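PDB 5CL2: sporulation-control protein spo0M from Bacillus subtilis, which controls the expression of spo0A and is required for cells to pass the morphological stage 0 of sporulation. Local coordinates for residues 20-25 with 130-135; 50-55 with 103-108; 155-160 with 211-216; 169-174 with 185-190. All coordinates share one frame; numbering follows the deposited sequence.

Contacts 1 and 2 both reach the mixed sheet that begins with strand 20-21, their centres about 17 Å apart, and the segments of contact 2 lie in sequence between those of contact 1. The sodium ion bound by Thr14, Asp122 and Asp124 lies about 10 Å from the side chain of Ala107 in contact 2. Contact 4 lies within the antiparallel sheet, and contact 3 joins two loops leaving its strands; Trp212 CZ2 packs 3.4 Å from Ile188 CD1. The contacts of the two sheets also touch each other: Val54 O lies 2.9 Å from Gln155 N, a probable hydrogen bond linking contacts 2 and 3, and Ile134 CG2 packs 3.9 Å from Phe189 CE2, linking contacts 1 and 4.

Contact 1 of 4, residues 20-25 with 130-135; sequences AYFPGE and AHPWIE
His131, whose ring meets Phe22 and Pro23, gives its carbonyl oxygen to two helix amides: Glu135 N lies 2.9 Å from His131 O, and Ile134 N adds a weak bond. Its imidazole caps the same helix end. With CG anti to the backbone N (chi1 178°), the ring lies beside its carbonyl carbon, where ND1 accepts from Trp133 N at 3.1 Å, the donor 21° out of the ring plane. Pro132 CD sits over one imidazole face, and His131 CE1 rests above the indole of Trp133. This N-cap starts helix 132-143, facing a type II turn, Phe22 to Glu25, that leaves edge strand 20-21 of the mixed sheet in a protein of the arrestin-like clan. Across the contact the Phe22 and His131 rings meet obliquely, planes at 88°, with CD1 of Phe22 4.2 Å from CD2 of His131. Leucine at His131 would lack the ring acceptor and would probably leave Trp133 N without its capping partner. Pro23 O comes to the imidazole edge, 4.1 Å from His131 CD2. The Phe22 ring has Pro132 CD over one face and, over the opposite face, Glu25 OE1; Glu25 OE2 forms a salt bridge with Lys18.

Contact 2 of 4, residues 50-55 with 103-108; sequences STRYVI and KVEVAV
Ser50 and Ala107 form an antiparallel hydrogen-bonded pair between two inner strands of the mixed five-stranded sheet, 40-57 and 106-114. Ser50 N to Ala107 O and Ala107 N to Ser50 O are both 2.9 Å, and the Ser50 side chain projects on the same face as the methyl of Ala107. Ser50 OG also has a weak hydrogen bond with Tyr65 OH on the adjoining strand 60-79.

Past this pair, side chains take over the joining. Arg52 and Glu105 lie on the Ser50 side and cross at about a right angle, guanidinium and carboxylate planes 88° apart. Glu105 CG stands between its own backbone N and carbonyl carbon (chi1 76°), which carries the chain out beside Arg52 and sets CG over one face of the guanidinium, 4.0 Å above its plane. The salt bridge is one of charges only: Arg52 NH1 is 3.1 Å from Glu105 OE2, but the oxygen lies well out of the guanidinium plane and no N-H points at it. Arg52 NH2 reaches back along the other segment, 3.0 Å from Lys103 O. The aliphatic part of Arg52 joins in, its CD running past the same carboxylate oxygen.

Thr51 lies on the opposite face from Arg52, its OG1 3.8 Å from Val104 CG1, with Pro98 packing on both Thr51 and Val104. Its hydroxyl, anti to the backbone N (chi1 -169°), donates to Glu105 O at a very short 2.5 Å, a length best treated as doubtful. The same carbonyl receives a CA-H...O contact, Thr51 CA lying 3.3 Å from Glu105 O.

Contact 3 of 4, residues 155-160 with 211-216; sequences QAPYFQ and GWLEEM
Two backbone hydrogen bonds pin the loops together: Trp212 N donates to Gln155 O at 2.9 Å, in the carbonyl plane, and Tyr158 N to Trp212 O at 3.1 Å, tilted 29° from the plane of the Trp212 carbonyl. Apolar contacts lie beside these bonds. Ala156 CB meets Trp212 CB at 3.8 Å, and Leu213 CD2 reaches Pro157 CG at 3.7 Å, while the Gln155 side chain crosses Leu213 at about a right angle, its OE1 beside CD2 of Leu213. The aromatic pair is oblique: the Phe159 and Trp212 planes stand at 44°, with Phe159 CZ 3.5 Å from Trp212 CE3. Trp212 CG lies anti to its carbonyl carbon (chi1 -59°), which sends the indole past Phe159 to Glu168, where NE1 donates a hydrogen bond; Arg204 makes a cation-pi contact with the ring. Replacing Trp212 by alanine removes the indole, which would probably open a gap beside Phe159 and leave Glu168 without that donor. Tyr158 CD1 packs beside Glu214 CA, its ring stacks with Tyr217, and its hydroxyl bonds to Asp194 of the second subunit. The result is a short 3-10 turn, 157-159, clasped by the connection between strands 195-202 and 224-229 beside a subunit interface.

Contact 4 of 4, residues 169-174 with 185-190; sequences FEFVPT and LELIFL
Phe169 and Phe189 meet diagonally across neighbouring strands as an offset edge-to-face pair: the edge of Phe189 points at the face of Phe169, planes at 73° and centroids 5.1 Å apart. The closest atoms are Phe169 CE1 and Phe189 CD2, at 3.4 Å. Next along the same face, Phe171 makes the second diagonal contact. Its CG is anti to the carbonyl carbon (chi1 -58°), which leans the ring over the other strand until CE1 lies 3.7 Å from Leu187 CG, the two side chains crossing at about a right angle. Leu185 CD2 approaches Phe171 CD1 more loosely. Helix 132-143 covers this apolar face, with Leu138 and Ile141 on Phe171, Ile141 also on Leu187, and Val137 on Phe189.

Beneath the side chains four backbone hydrogen bonds tie the strands. Phe169 and Leu187 exchange one pair, and Phe171 and Leu185 the other, where Phe171 N to Leu185 O is 2.8 Å and nearly straight at 172°.

Glu170 and Glu186, the non-hydrogen-bonded pair between them, point side by side to the other face. Glu170 OE1 and Glu186 OE2 are 4.6 Å apart, and the like charges probably cost less because Glu170 has a salt bridge to Arg205 and a hydrogen bond from Asn149. Arg204 N gives Glu186 a weak bond.

Strands 165-173 and 185-191 are antiparallel neighbours in the five-stranded sheet, joined by a connection holding helix 176-181. Together they form a two-stranded antiparallel section of a sheet with a helix packed on one face, the Glu170-Glu186 pair lying on the other.

Contact 1 of 4, residues 20-25 with 130-135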
# COMPACT_ATOMS: atom_id res chain seq x y z
N ALA A 20 20.16 10.06 -11.71
CA ALA A 20 20.06 8.66 -11.25
C ALA A 20 19.98 8.54 -9.73
O ALA A 20 20.78 9.11 -8.99
CB ALA A 20 21.24 7.84 -11.77
N TYR A 21 19.03 7.73 -9.28
CA TYR A 21 18.79 7.50 -7.86
C TYR A 21 18.41 6.05 -7.60
O TYR A 21 17.94 5.35 -8.51
CB TYR A 21 17.68 8.42 -7.35
CG TYR A 21 17.97 9.90 -7.43
CD1 TYR A 21 17.65 10.63 -8.58
CD2 TYR A 21 18.52 10.58 -6.35
CE1 TYR A 21 17.90 12.01 -8.65
CE2 TYR A 21 18.77 11.95 -6.41
CZ TYR A 21 18.45 12.66 -7.56
OH TYR A 21 18.71 14.01 -7.60
N PHE A 22 18.56 5.57 -6.38
CA PHE A 22 17.89 4.32 -6.07
C PHE A 22 16.90 4.58 -4.94
O PHE A 22 16.98 5.63 -4.30
CB PHE A 22 18.89 3.19 -5.77
CG PHE A 22 19.86 3.49 -4.67
CD1 PHE A 22 19.51 3.26 -3.35
CD2 PHE A 22 21.14 3.93 -4.96
CE1 PHE A 22 20.40 3.51 -2.31
CE2 PHE A 22 22.04 4.19 -3.94
CZ PHE A 22 21.67 3.98 -2.61
N PRO A 23 15.90 3.69 -4.77
CA PRO A 23 14.85 3.90 -3.76
C PRO A 23 15.39 4.22 -2.38
O PRO A 23 16.35 3.61 -1.91
CB PRO A 23 14.09 2.57 -3.76
CG PRO A 23 14.21 2.11 -5.16
CD PRO A 23 15.59 2.52 -5.62
N GLY A 24 14.75 5.20 -1.73
CA GLY A 24 15.15 5.60 -0.39
C GLY A 24 16.06 6.81 -0.40
O GLY A 24 16.18 7.52 0.59
N GLU A 25 16.69 7.05 -1.54
CA GLU A 25 17.59 8.18 -1.68
C GLU A 25 16.77 9.46 -1.83
O GLU A 25 15.64 9.43 -2.32
CB GLU A 25 18.52 7.97 -2.87
CG GLU A 25 19.47 9.14 -3.19
CD GLU A 25 20.71 8.71 -3.97
OE1 GLU A 25 20.77 7.55 -4.45
OE2 GLU A 25 21.63 9.55 -4.08
N ALA A 130 18.73 -0.42 -9.26
CA ALA A 130 18.46 -1.47 -8.29
C ALA A 130 19.15 -1.16 -6.97
O ALA A 130 20.35 -0.91 -6.92
CB ALA A 130 18.90 -2.83 -8.81
N HIS A 131 18.37 -1.20 -5.90
CA HIS A 131 18.90 -1.11 -4.57
C HIS A 131 19.83 -2.31 -4.37
O HIS A 131 19.55 -3.40 -4.87
CB HIS A 131 17.74 -1.09 -3.57
CG HIS A 131 18.13 -1.04 -2.13
ND1 HIS A 131 18.63 -2.14 -1.47
CD2 HIS A 131 18.02 -0.06 -1.21
CE1 HIS A 131 18.85 -1.83 -0.21
NE2 HIS A 131 18.49 -0.56 -0.02
N PRO A 132 20.94 -2.11 -3.65
CA PRO A 132 21.97 -3.13 -3.43
C PRO A 132 21.45 -4.52 -3.00
O PRO A 132 21.98 -5.50 -3.50
CB PRO A 132 22.83 -2.52 -2.33
CG PRO A 132 22.76 -1.04 -2.61
CD PRO A 132 21.36 -0.79 -3.13
N TRP A 133 20.48 -4.60 -2.09
CA TRP A 133 19.93 -5.91 -1.72
C TRP A 133 19.31 -6.60 -2.93
O TRP A 133 19.46 -7.81 -3.11
CB TRP A 133 18.87 -5.80 -0.63
CG TRP A 133 19.31 -5.12 0.63
CD1 TRP A 133 20.59 -4.90 1.05
CD2 TRP A 133 18.46 -4.59 1.65
NE1 TRP A 133 20.59 -4.26 2.27
CE2 TRP A 133 19.29 -4.05 2.65
CE3 TRP A 133 17.08 -4.50 1.80
CZ2 TRP A 133 18.78 -3.43 3.79
CZ3 TRP A 133 16.57 -3.88 2.93
CH2 TRP A 133 17.42 -3.36 3.92
N ILE A 134 18.58 -5.83 -3.74
CA ILE A 134 17.94 -6.37 -4.94
C ILE A 134 19.02 -6.79 -5.92
O ILE A 134 18.91 -7.83 -6.55
CB ILE A 134 17.00 -5.37 -5.61
CG1 ILE A 134 15.76 -5.13 -4.75
CG2 ILE A 134 16.56 -5.89 -6.98
CD1 ILE A 134 14.80 -4.08 -5.35
N GLU A 135 20.06 -5.98 -6.05
CA GLU A 135 21.14 -6.31 -6.97
C GLU A 135 21.89 -7.57 -6.51
O GLU A 135 22.37 -8.36 -7.33
CB GLU A 135 22.10 -5.12 -7.10
CG GLU A 135 23.12 -5.25 -8.21
CD GLU A 135 23.63 -3.89 -8.66
OE1 GLU A 135 23.81 -2.99 -7.80
OE2 GLU A 135 23.84 -3.71 -9.88

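Contact 2 of 4, residues 50-55 with 103-108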
# COMPACT_ATOMS: atom_id res chain seq x y z
N SER A 50 6.14 9.55 -11.45
CA SER A 50 5.21 8.65 -12.09
C SER A 50 5.86 7.60 -12.96
O SER A 50 7.03 7.69 -13.34
CB SER A 50 4.20 9.41 -12.93
OG SER A 50 4.88 10.04 -13.99
N THR A 51 5.09 6.57 -13.25
CA THR A 51 5.56 5.54 -14.15
C THR A 51 4.33 5.05 -14.90
O THR A 51 3.29 5.72 -14.86
CB THR A 51 6.30 4.41 -13.39
OG1 THR A 51 6.95 3.56 -14.35
CG2 THR A 51 5.36 3.61 -12.49
N ARG A 52 4.48 3.96 -15.65
CA ARG A 52 3.36 3.33 -16.34
C ARG A 52 3.35 1.83 -16.03
O ARG A 52 4.38 1.24 -15.72
CB ARG A 52 3.47 3.52 -17.85
CG ARG A 52 4.20 4.74 -18.29
CD ARG A 52 4.58 4.62 -19.76
NE ARG A 52 5.41 3.45 -20.01
CZ ARG A 52 6.17 3.29 -21.09
NH1 ARG A 52 6.20 4.22 -22.03
NH2 ARG A 52 6.89 2.18 -21.23
N TYR A 53 2.19 1.21 -16.12
CA TYR A 53 2.14 -0.22 -15.91
C TYR A 53 1.20 -0.86 -16.90
O TYR A 53 0.33 -0.19 -17.46
CB TYR A 53 1.76 -0.56 -14.47
CG TYR A 53 0.35 -0.24 -14.05
CD1 TYR A 53 -0.02 1.04 -13.64
CD2 TYR A 53 -0.62 -1.23 -14.03
CE1 TYR A 53 -1.32 1.31 -13.23
CE2 TYR A 53 -1.91 -0.98 -13.62
CZ TYR A 53 -2.27 0.28 -13.21
OH TYR A 53 -3.57 0.48 -12.82
N VAL A 54 1.40 -2.17 -17.12
CA VAL A 54 0.65 -2.86 -18.16
C VAL A 54 -0.59 -3.50 -17.57
O VAL A 54 -0.57 -4.08 -16.47
CB VAL A 54 1.49 -3.95 -18.86
CG1 VAL A 54 0.70 -4.57 -20.02
CG2 VAL A 54 2.77 -3.36 -19.39
N ILE A 55 -1.68 -3.34 -18.30
CA ILE A 55 -2.94 -4.03 -18.07
C ILE A 55 -3.30 -4.81 -19.33
O ILE A 55 -3.44 -4.24 -20.41
CB ILE A 55 -4.07 -3.06 -17.75
CG1 ILE A 55 -3.82 -2.33 -16.42
CG2 ILE A 55 -5.41 -3.78 -17.75
CD1 ILE A 55 -4.90 -1.33 -16.12
N LYS A 103 11.41 -2.11 -20.00
CA LYS A 103 10.47 -1.15 -20.56
C LYS A 103 10.03 -0.04 -19.57
O LYS A 103 9.33 0.91 -19.95
CB LYS A 103 9.26 -1.92 -21.11
CG LYS A 103 9.23 -2.01 -22.63
CD LYS A 103 7.99 -2.73 -23.12
CE LYS A 103 7.65 -2.36 -24.57
NZ LYS A 103 8.82 -2.36 -25.47
N VAL A 104 10.49 -0.13 -18.33
CA VAL A 104 10.03 0.77 -17.28
C VAL A 104 10.61 2.19 -17.36
O VAL A 104 11.83 2.38 -17.38
CB VAL A 104 10.36 0.20 -15.90
CG1 VAL A 104 9.92 1.17 -14.81
CG2 VAL A 104 9.70 -1.18 -15.72
N GLU A 105 9.73 3.18 -17.40
CA GLU A 105 10.21 4.56 -17.26
C GLU A 105 9.65 5.22 -15.99
O GLU A 105 8.48 5.05 -15.63
CB GLU A 105 9.86 5.40 -18.51
CG GLU A 105 8.39 5.83 -18.61
CD GLU A 105 8.14 6.94 -19.66
OE1 GLU A 105 8.83 7.99 -19.60
OE2 GLU A 105 7.24 6.78 -20.52
N VAL A 106 10.52 5.97 -15.32
CA VAL A 106 10.13 6.78 -14.17
C VAL A 106 10.43 8.24 -14.49
O VAL A 106 11.55 8.60 -14.87
CB VAL A 106 10.89 6.40 -12.90
CG1 VAL A 106 10.55 7.36 -11.78
CG2 VAL A 106 10.57 4.97 -12.50
N ALA A 107 9.42 9.08 -14.35
CA ALA A 107 9.56 10.47 -14.68
C ALA A 107 9.16 11.37 -13.51
O ALA A 107 8.23 11.06 -12.78
CB ALA A 107 8.72 10.80 -15.92
N VAL A 108 9.89 12.48 -13.35
CA VAL A 108 9.49 13.60 -12.49
C VAL A 108 8.76 14.65 -13.34
O VAL A 108 9.30 15.17 -14.31
CB VAL A 108 10.70 14.24 -11.79
CG1 VAL A 108 10.29 15.49 -11.07
CG2 VAL A 108 11.36 13.22 -10.84

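Contact 3 of 4, residues 155-160 with 211-216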
# COMPACT_ATOMS: atom_id res chain seq x y z
N GLN A 155 -0.00 -4.77 -13.72
CA GLN A 155 -1.19 -4.61 -12.90
C GLN A 155 -1.21 -5.68 -11.80
O GLN A 155 -1.01 -6.87 -12.10
CB GLN A 155 -2.42 -4.73 -13.80
CG GLN A 155 -3.69 -5.02 -13.07
CD GLN A 155 -4.81 -5.36 -14.01
OE1 GLN A 155 -4.65 -6.20 -14.91
NE2 GLN A 155 -5.94 -4.68 -13.84
N ALA A 156 -1.40 -5.29 -10.54
CA ALA A 156 -1.41 -6.30 -9.47
C ALA A 156 -2.38 -6.04 -8.29
O ALA A 156 -1.97 -6.00 -7.12
CB ALA A 156 0.01 -6.49 -8.94
N PRO A 157 -3.70 -5.98 -8.57
CA PRO A 157 -4.67 -5.81 -7.49
C PRO A 157 -4.62 -6.93 -6.47
O PRO A 157 -4.94 -6.69 -5.30
CB PRO A 157 -6.03 -5.83 -8.21
CG PRO A 157 -5.77 -6.52 -9.51
CD PRO A 157 -4.36 -6.13 -9.88
N TYR A 158 -4.21 -8.14 -6.87
CA TYR A 158 -4.16 -9.28 -5.96
C TYR A 158 -3.34 -9.05 -4.69
O TYR A 158 -3.71 -9.53 -3.62
CB TYR A 158 -3.63 -10.50 -6.71
CG TYR A 158 -3.44 -11.76 -5.88
CD1 TYR A 158 -4.52 -12.55 -5.48
CD2 TYR A 158 -2.16 -12.18 -5.53
CE1 TYR A 158 -4.31 -13.72 -4.74
CE2 TYR A 158 -1.96 -13.33 -4.80
CZ TYR A 158 -3.02 -14.08 -4.41
OH TYR A 158 -2.73 -15.22 -3.70
N PHE A 159 -2.24 -8.31 -4.80
CA PHE A 159 -1.36 -8.06 -3.65
C PHE A 159 -1.78 -6.86 -2.80
O PHE A 159 -1.25 -6.64 -1.70
CB PHE A 159 0.07 -7.85 -4.14
CG PHE A 159 0.66 -9.07 -4.79
CD1 PHE A 159 0.84 -10.24 -4.07
CD2 PHE A 159 1.00 -9.06 -6.13
CE1 PHE A 159 1.36 -11.37 -4.67
CE2 PHE A 159 1.55 -10.17 -6.72
CZ PHE A 159 1.72 -11.34 -5.99
N GLN A 160 -2.74 -6.08 -3.30
CA GLN A 160 -3.28 -4.95 -2.53
C GLN A 160 -2.21 -4.04 -1.92
O GLN A 160 -2.29 -3.67 -0.75
CB GLN A 160 -4.22 -5.46 -1.42
CG GLN A 160 -5.45 -6.24 -1.96
CD GLN A 160 -6.48 -6.60 -0.89
OE1 GLN A 160 -6.61 -5.92 0.14
NE2 GLN A 160 -7.26 -7.66 -1.16
N GLY A 211 -0.12 -10.02 -15.32
CA GLY A 211 -0.71 -9.34 -14.19
C GLY A 211 -1.00 -10.30 -13.05
O GLY A 211 -0.96 -11.52 -13.25
N TRP A 212 -1.30 -9.77 -11.87
CA TRP A 212 -1.50 -10.59 -10.69
C TRP A 212 -2.90 -10.41 -10.14
O TRP A 212 -3.22 -9.37 -9.54
CB TRP A 212 -0.44 -10.23 -9.66
CG TRP A 212 0.93 -10.45 -10.23
CD1 TRP A 212 1.59 -9.66 -11.14
CD2 TRP A 212 1.80 -11.56 -10.00
NE1 TRP A 212 2.81 -10.20 -11.46
CE2 TRP A 212 2.97 -11.39 -10.75
CE3 TRP A 212 1.71 -12.71 -9.17
CZ2 TRP A 212 4.03 -12.27 -10.75
CZ3 TRP A 212 2.77 -13.59 -9.15
CH2 TRP A 212 3.91 -13.38 -9.93
N LEU A 213 -3.73 -11.45 -10.32
CA LEU A 213 -5.17 -11.35 -10.08
C LEU A 213 -5.73 -12.51 -9.26
O LEU A 213 -5.19 -13.62 -9.28
CB LEU A 213 -5.93 -11.28 -11.41
CG LEU A 213 -5.35 -10.48 -12.58
CD1 LEU A 213 -6.14 -10.79 -13.85
CD2 LEU A 213 -5.33 -8.99 -12.29
N GLU A 214 -6.82 -12.23 -8.56
CA GLU A 214 -7.50 -13.21 -7.71
C GLU A 214 -7.76 -14.54 -8.41
O GLU A 214 -7.49 -15.60 -7.85
CB GLU A 214 -8.82 -12.63 -7.23
CG GLU A 214 -8.89 -12.32 -5.76
CD GLU A 214 -10.18 -11.60 -5.41
OE1 GLU A 214 -11.11 -11.62 -6.24
OE2 GLU A 214 -10.25 -10.99 -4.31
N GLU A 215 -8.29 -14.47 -9.63
CA GLU A 215 -8.65 -15.66 -10.40
C GLU A 215 -7.46 -16.57 -10.76
O GLU A 215 -7.67 -17.72 -11.15
CB GLU A 215 -9.41 -15.28 -11.68
CG GLU A 215 -8.96 -14.01 -12.43
CD GLU A 215 -9.65 -12.71 -11.96
OE1 GLU A 215 -9.88 -12.51 -10.75
OE2 GLU A 215 -10.00 -11.89 -12.84
N MET A 216 -6.24 -16.06 -10.67
CA MET A 216 -5.06 -16.90 -10.90
C MET A 216 -4.69 -17.78 -9.71
O MET A 216 -3.91 -18.71 -9.87
CB MET A 216 -3.87 -16.02 -11.29
CG MET A 216 -4.18 -15.11 -12.46
SD MET A 216 -2.86 -13.93 -12.86
CE MET A 216 -3.48 -13.25 -14.39

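Contact 4 of 4, residues 169-174 with 185-190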
# COMPACT_ATOMS: atom_id res chain seq x y z
N PHE A 169 10.12 -9.16 -12.48
CA PHE A 169 11.37 -9.56 -13.13
C PHE A 169 11.25 -10.98 -13.67
O PHE A 169 10.93 -11.90 -12.93
CB PHE A 169 12.55 -9.47 -12.15
CG PHE A 169 12.84 -8.08 -11.68
CD1 PHE A 169 12.09 -7.51 -10.68
CD2 PHE A 169 13.84 -7.33 -12.27
CE1 PHE A 169 12.33 -6.21 -10.25
CE2 PHE A 169 14.08 -6.03 -11.85
CZ PHE A 169 13.31 -5.47 -10.84
N GLU A 170 11.51 -11.14 -14.97
CA GLU A 170 11.44 -12.45 -15.62
C GLU A 170 12.82 -12.90 -16.09
O GLU A 170 13.50 -12.18 -16.85
CB GLU A 170 10.47 -12.42 -16.80
CG GLU A 170 10.48 -13.68 -17.63
CD GLU A 170 9.89 -13.43 -19.00
OE1 GLU A 170 8.80 -12.82 -19.06
OE2 GLU A 170 10.51 -13.86 -20.01
N PHE A 171 13.22 -14.06 -15.59
CA PHE A 171 14.50 -14.68 -15.88
C PHE A 171 14.30 -15.90 -16.77
O PHE A 171 13.28 -16.60 -16.66
CB PHE A 171 15.19 -15.14 -14.61
CG PHE A 171 15.44 -14.05 -13.61
CD1 PHE A 171 14.44 -13.66 -12.74
CD2 PHE A 171 16.68 -13.47 -13.50
CE1 PHE A 171 14.66 -12.70 -11.80
CE2 PHE A 171 16.91 -12.49 -12.56
CZ PHE A 171 15.90 -12.11 -11.71
N VAL A 172 15.32 -16.20 -17.57
CA VAL A 172 15.32 -17.36 -18.44
C VAL A 172 16.43 -18.32 -17.97
O VAL A 172 17.53 -17.88 -17.61
CB VAL A 172 15.55 -16.93 -19.92
CG1 VAL A 172 15.82 -18.11 -20.81
CG2 VAL A 172 14.37 -16.16 -20.43
N PRO A 173 16.13 -19.63 -17.96
CA PRO A 173 17.12 -20.61 -17.46
C PRO A 173 18.28 -20.71 -18.44
O PRO A 173 18.03 -20.86 -19.62
CB PRO A 173 16.33 -21.94 -17.39
CG PRO A 173 15.15 -21.76 -18.28
CD PRO A 173 14.83 -20.25 -18.24
N THR A 174 19.51 -20.57 -17.96
CA THR A 174 20.67 -20.75 -18.82
C THR A 174 21.43 -22.06 -18.66
O THR A 174 22.39 -22.30 -19.39
CB THR A 174 21.65 -19.62 -18.62
OG1 THR A 174 22.15 -19.67 -17.27
CG2 THR A 174 20.96 -18.30 -18.84
N LEU A 185 11.47 -18.06 -14.82
CA LEU A 185 11.27 -17.69 -13.44
C LEU A 185 10.82 -16.21 -13.29
O LEU A 185 11.30 -15.35 -14.00
CB LEU A 185 12.57 -17.91 -12.67
CG LEU A 185 12.61 -17.41 -11.23
CD1 LEU A 185 11.70 -18.26 -10.36
CD2 LEU A 185 14.03 -17.40 -10.74
N GLU A 186 9.90 -15.93 -12.38
CA GLU A 186 9.42 -14.58 -12.15
C GLU A 186 9.59 -14.24 -10.69
O GLU A 186 9.15 -15.00 -9.82
CB GLU A 186 7.94 -14.44 -12.53
CG GLU A 186 7.66 -14.43 -14.03
CD GLU A 186 7.51 -15.83 -14.63
OE1 GLU A 186 7.16 -16.80 -13.92
OE2 GLU A 186 7.74 -15.94 -15.84
N LEU A 187 10.19 -13.07 -10.42
CA LEU A 187 10.40 -12.55 -9.08
C LEU A 187 9.75 -11.18 -8.94
O LEU A 187 9.76 -10.36 -9.87
CB LEU A 187 11.89 -12.45 -8.74
CG LEU A 187 12.76 -13.72 -8.80
CD1 LEU A 187 14.07 -13.56 -8.03
CD2 LEU A 187 12.00 -14.96 -8.36
N ILE A 188 9.15 -10.96 -7.78
CA ILE A 188 8.71 -9.64 -7.39
C ILE A 188 9.43 -9.25 -6.11
O ILE A 188 9.42 -10.00 -5.13
CB ILE A 188 7.19 -9.58 -7.16
CG1 ILE A 188 6.44 -9.84 -8.45
CG2 ILE A 188 6.77 -8.21 -6.58
CD1 ILE A 188 4.99 -10.22 -8.20
N PHE A 189 10.06 -8.08 -6.12
CA PHE A 189 10.67 -7.55 -4.91
C PHE A 189 9.77 -6.52 -4.24
O PHE A 189 9.34 -5.55 -4.88
CB PHE A 189 12.00 -6.89 -5.24
CG PHE A 189 12.95 -7.80 -5.91
CD1 PHE A 189 13.70 -8.69 -5.19
CD2 PHE A 189 13.07 -7.79 -7.28
CE1 PHE A 189 14.57 -9.52 -5.80
CE2 PHE A 189 13.94 -8.64 -7.90
CZ PHE A 189 14.69 -9.52 -7.15
N LEU A 190 9.50 -6.73 -2.96
CA LEU A 190 8.84 -5.72 -2.15
C LEU A 190 9.83 -5.22 -1.11
O LEU A 190 10.12 -5.90 -0.12
CB LEU A 190 7.60 -6.32 -1.48
CG LEU A 190 6.68 -7.11 -2.42
CD1 LEU A 190 5.61 -7.85 -1.64
CD2 LEU A 190 6.06 -6.15 -3.42